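Local coordinates for photosystem II assembly protein Ycf48 (Thermosynechococcus elongatus, PDB 5OJ5) that binds the C-terminal prepropeptide of D1 and probably assists early photosystem II assembly and the replacement of photodamaged D1, at residues S193-A198 and M230-D235; K309-N314 and K332-R337. All blocks are in the same frame, centred on the assembly; numbering follows the deposited sequence.

Contact 1 (S193-A198 and M230-D235); sequences SGEYVA and MGFTPD
V197 packs against M230 and F232 where two neighbouring blades of the seven-bladed beta-propeller meet. Strand 196-199 belongs to one blade and strand 227-232 to the next. Near V197 and G231 they run almost antiparallel, at 167°, with segment axes 6.7 Å apart. No direct hydrogen bond joins the two segments; apolar side chains and a water link them, and N189 adds a bond from the first blade.

V197 uses both methyls. With chi1 at 64°, CG1 lies between the backbone N and the carbonyl carbon and meets the F232 ring and the M230 backbone, V197 CG1 to F232 CE2 being 3.7 Å. CG2 lies anti to the backbone N and faces the methionine side chain, V197 CG2 to M230 CB being 4.1 Å. The M230 chain is extended as far as SD, and the bend at chi3 brings CE back to V197 CG2, which SD also approaches.

F232 reaches across to the other blade. The edge of its ring points at the backbone of Y196, with F232 CZ 3.9 Å from Y196 C in the ring plane. The E195 side chain crosses the ring at a slant, E195 CB being 4.0 Å from F232 CZ. In the conformer described its carboxylate plane lies 11° from that of the ring, and its OE1 is hydrogen-bonded to S191. Y196 points away from this interface, and its OH bonds to E156 and R190.

N189, on strand 187-190 beside V197, donates to M230 O through ND2. A water also bridges the blades, donating to V197 O at 3.0 Å and to M230 O at 2.9 Å.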
# COMPACT_ATOMS: atom_id res chain seq x y z
N SER A 193 -0.57 2.21 -15.15
CA SER A 193 -1.58 2.35 -16.17
C SER A 193 -2.95 1.93 -15.70
O SER A 193 -3.86 1.75 -16.53
CB SER A 193 -1.16 1.63 -17.41
OG SER A 193 -0.85 0.34 -17.01
N GLY A 194 -3.12 1.75 -14.38
CA GLY A 194 -4.45 1.51 -13.87
C GLY A 194 -4.88 0.07 -13.90
O GLY A 194 -6.08 -0.18 -13.78
N GLU A 195 -3.94 -0.87 -14.07
CA GLU A 195 -4.26 -2.27 -13.85
C GLU A 195 -4.21 -2.57 -12.36
O GLU A 195 -3.53 -1.88 -11.59
CB GLU A 195 -3.20 -3.13 -14.53
CG GLU A 195 -3.05 -2.76 -15.93
CD GLU A 195 -1.65 -3.06 -16.50
OE1 GLU A 195 -0.53 -2.67 -15.92
OE2 GLU A 195 -1.70 -3.65 -17.61
N TYR A 196 -4.93 -3.61 -11.95
CA TYR A 196 -4.89 -4.05 -10.56
C TYR A 196 -4.60 -5.54 -10.50
O TYR A 196 -4.95 -6.30 -11.40
CB TYR A 196 -6.23 -3.75 -9.86
CG TYR A 196 -6.53 -2.28 -9.68
CD1 TYR A 196 -6.17 -1.64 -8.50
CD2 TYR A 196 -7.14 -1.53 -10.68
CE1 TYR A 196 -6.47 -0.30 -8.27
CE2 TYR A 196 -7.43 -0.17 -10.46
CZ TYR A 196 -7.11 0.42 -9.26
OH TYR A 196 -7.44 1.75 -9.06
N VAL A 197 -4.00 -5.92 -9.37
CA VAL A 197 -3.78 -7.32 -9.03
C VAL A 197 -4.24 -7.54 -7.60
O VAL A 197 -3.93 -6.75 -6.71
CB VAL A 197 -2.31 -7.74 -9.27
CG1 VAL A 197 -1.29 -7.01 -8.38
CG2 VAL A 197 -2.16 -9.26 -9.06
N ALA A 198 -5.02 -8.61 -7.40
CA ALA A 198 -5.63 -8.91 -6.11
C ALA A 198 -5.33 -10.35 -5.73
O ALA A 198 -5.55 -11.27 -6.54
CB ALA A 198 -7.13 -8.73 -6.18
N MET A 230 1.01 -9.28 -3.86
CA MET A 230 1.48 -9.17 -5.24
C MET A 230 1.40 -7.72 -5.66
O MET A 230 0.52 -6.98 -5.18
CB MET A 230 0.65 -9.98 -6.23
CG MET A 230 0.76 -11.47 -5.99
SD MET A 230 -0.21 -12.45 -7.16
CE MET A 230 0.74 -12.20 -8.63
N GLY A 231 2.26 -7.33 -6.60
CA GLY A 231 2.24 -5.99 -7.16
C GLY A 231 2.99 -5.92 -8.44
O GLY A 231 3.33 -6.95 -9.02
N PHE A 232 3.24 -4.69 -8.88
CA PHE A 232 3.87 -4.44 -10.17
C PHE A 232 5.27 -3.92 -10.00
O PHE A 232 5.55 -3.18 -9.05
CB PHE A 232 3.03 -3.42 -10.95
CG PHE A 232 1.64 -3.91 -11.23
CD1 PHE A 232 1.38 -4.62 -12.38
CD2 PHE A 232 0.59 -3.66 -10.34
CE1 PHE A 232 0.10 -5.10 -12.64
CE2 PHE A 232 -0.70 -4.15 -10.61
CZ PHE A 232 -0.93 -4.84 -11.75
N THR A 233 6.17 -4.31 -10.91
CA THR A 233 7.50 -3.73 -10.95
C THR A 233 7.48 -2.48 -11.82
O THR A 233 6.50 -2.23 -12.51
CB THR A 233 8.48 -4.72 -11.56
OG1 THR A 233 8.24 -4.78 -12.98
CG2 THR A 233 8.38 -6.10 -10.93
N PRO A 234 8.55 -1.68 -11.85
CA PRO A 234 8.59 -0.50 -12.72
C PRO A 234 9.00 -0.81 -14.15
O PRO A 234 9.31 0.11 -14.91
CB PRO A 234 9.66 0.40 -12.06
CG PRO A 234 10.11 -0.28 -10.87
CD PRO A 234 9.67 -1.69 -10.90
N ASP A 235 8.98 -2.07 -14.53
CA ASP A 235 9.32 -2.46 -15.89
C ASP A 235 8.29 -3.40 -16.48
O ASP A 235 8.55 -4.06 -17.48
CB ASP A 235 10.72 -3.06 -16.00
CG ASP A 235 10.95 -4.16 -14.99
OD1 ASP A 235 10.05 -4.97 -14.74
OD2 ASP A 235 12.04 -4.19 -14.40
O HOH W 1 -2.21 -7.86 -4.51

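Contact 2 (K309-N314 and K332-R337); sequences KKVPSN and KGILLR
V311 meets I334 through methyl groups, V311 CG1 to I334 CG2 being 4.0 Å. Both methyls lie anti to their own backbone N (V311 chi1 179°), and the two side chains pass one another, pointing opposite ways. P312 comes next, at the centre of an inverse gamma turn. The turn is closed by a weak hydrogen bond from S313 N to V311 O, 2.8 Å long. At the exposed side, the aliphatic chain of K332 comes up to this turn, with K332 CE 3.9 Å from P312 O. The chain of I334 is extended, chi2 170°, and its tip reaches S313, with I334 CD1 3.9 Å from S313 CB. S313 OG donates to N314 O at 2.7 Å within its own loop, and also bonds to Q331 N, just before K332. N314 adds a second link to Q331, through its backbone N.

The contact thus sets a loop against the start of a propeller strand. The loop follows strand 303-304 and leads to strand 317-320, while strand 334-338 runs antiparallel between strands 47-51 and 325-329 of a four-stranded blade.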
# COMPACT_ATOMS: atom_id res chain seq x y z
N LYS A 309 16.37 -3.79 12.79
CA LYS A 309 15.97 -4.97 13.54
C LYS A 309 15.63 -4.62 14.97
O LYS A 309 14.90 -5.36 15.63
CB LYS A 309 17.10 -6.02 13.59
CG LYS A 309 17.35 -6.75 12.31
CD LYS A 309 18.50 -7.76 12.40
CE LYS A 309 18.15 -8.96 13.28
NZ LYS A 309 19.23 -10.00 13.23
N LYS A 310 16.15 -3.51 15.47
CA LYS A 310 15.89 -3.07 16.83
C LYS A 310 14.50 -2.45 16.99
O LYS A 310 14.10 -2.22 18.13
CB LYS A 310 16.98 -2.09 17.24
CG LYS A 310 18.38 -2.71 17.31
CD LYS A 310 19.47 -1.64 17.32
CE LYS A 310 19.24 -0.69 18.50
NZ LYS A 310 18.47 0.47 17.99
N VAL A 311 13.77 -2.18 15.91
CA VAL A 311 12.48 -1.49 15.99
C VAL A 311 11.40 -2.53 16.29
O VAL A 311 11.20 -3.44 15.47
CB VAL A 311 12.15 -0.71 14.71
CG1 VAL A 311 10.77 0.01 14.78
CG2 VAL A 311 13.25 0.30 14.38
N PRO A 312 10.63 -2.40 17.40
CA PRO A 312 9.65 -3.47 17.75
C PRO A 312 8.37 -3.37 16.93
O PRO A 312 7.30 -2.97 17.44
CB PRO A 312 9.40 -3.19 19.24
CG PRO A 312 9.54 -1.73 19.37
CD PRO A 312 10.68 -1.35 18.43
N SER A 313 8.45 -3.75 15.66
CA SER A 313 7.31 -3.60 14.78
C SER A 313 7.46 -4.52 13.57
O SER A 313 8.58 -4.74 13.06
CB SER A 313 7.24 -2.15 14.30
OG SER A 313 6.06 -1.89 13.55
N ASN A 314 6.31 -5.02 13.10
CA ASN A 314 6.21 -5.49 11.73
C ASN A 314 6.23 -4.28 10.80
O ASN A 314 5.74 -3.19 11.15
CB ASN A 314 4.91 -6.26 11.52
CG ASN A 314 4.78 -7.44 12.44
OD1 ASN A 314 5.76 -8.09 12.81
ND2 ASN A 314 3.53 -7.77 12.78
N LYS A 332 1.40 0.56 15.67
CA LYS A 332 1.35 1.38 16.87
C LYS A 332 1.95 2.76 16.65
O LYS A 332 2.63 3.32 17.52
CB LYS A 332 1.98 0.68 18.07
CG LYS A 332 3.51 0.78 18.32
CD LYS A 332 4.06 -0.13 19.42
CE LYS A 332 5.54 -0.07 19.30
NZ LYS A 332 5.90 0.45 20.61
N GLY A 333 1.70 3.35 15.49
CA GLY A 333 2.17 4.69 15.22
C GLY A 333 3.61 4.81 14.78
O GLY A 333 4.10 5.94 14.63
N ILE A 334 4.29 3.71 14.57
CA ILE A 334 5.67 3.75 14.11
C ILE A 334 5.70 3.95 12.60
O ILE A 334 4.96 3.30 11.84
CB ILE A 334 6.39 2.45 14.49
CG1 ILE A 334 6.52 2.38 16.03
CG2 ILE A 334 7.75 2.35 13.76
CD1 ILE A 334 6.98 1.06 16.55
N LEU A 335 6.55 4.88 12.18
CA LEU A 335 6.85 5.18 10.79
C LEU A 335 8.36 5.06 10.60
O LEU A 335 9.09 5.48 11.47
CB LEU A 335 6.36 6.63 10.67
CG LEU A 335 6.27 7.19 9.27
CD1 LEU A 335 5.36 6.35 8.40
CD2 LEU A 335 5.74 8.63 9.37
N LEU A 336 8.82 4.57 9.46
CA LEU A 336 10.20 4.85 9.05
C LEU A 336 10.15 5.85 7.92
O LEU A 336 9.29 5.75 7.03
CB LEU A 336 10.92 3.60 8.57
CG LEU A 336 10.86 2.38 9.49
CD1 LEU A 336 11.63 1.21 8.83
CD2 LEU A 336 11.34 2.70 10.85
N ARG A 337 11.09 6.79 7.91
CA ARG A 337 11.18 7.84 6.89
C ARG A 337 12.53 7.72 6.17
O ARG A 337 13.58 7.59 6.82
CB ARG A 337 11.06 9.23 7.51
CG ARG A 337 11.12 10.35 6.48
CD ARG A 337 10.85 11.70 7.15
NE ARG A 337 12.05 12.18 7.82
CZ ARG A 337 12.99 12.93 7.24
NH1 ARG A 337 12.89 13.30 5.98
NH2 ARG A 337 14.05 13.29 7.92

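How the contacts relate
Contact 1 and contact 2 lie on opposite sides of the centre of the propeller. Their centres are 26 Å apart, and their nearest atoms about 16 Å. Along the chain they come in series, contact 1 being complete before contact 2 begins. They share no sheet. Contact 1 joins the sheet that begins with strand 187-190 to the one that begins with strand 227-232. Contact 2 brings the approach to strand 317-320 against strand 334-338 of the closing blade. In that blade the N-terminal strand 47-51 pairs with 334-338, so the two ends of the chain close the ring. One contact is blade-to-blade packing; the other lies in the blade where the ring closes.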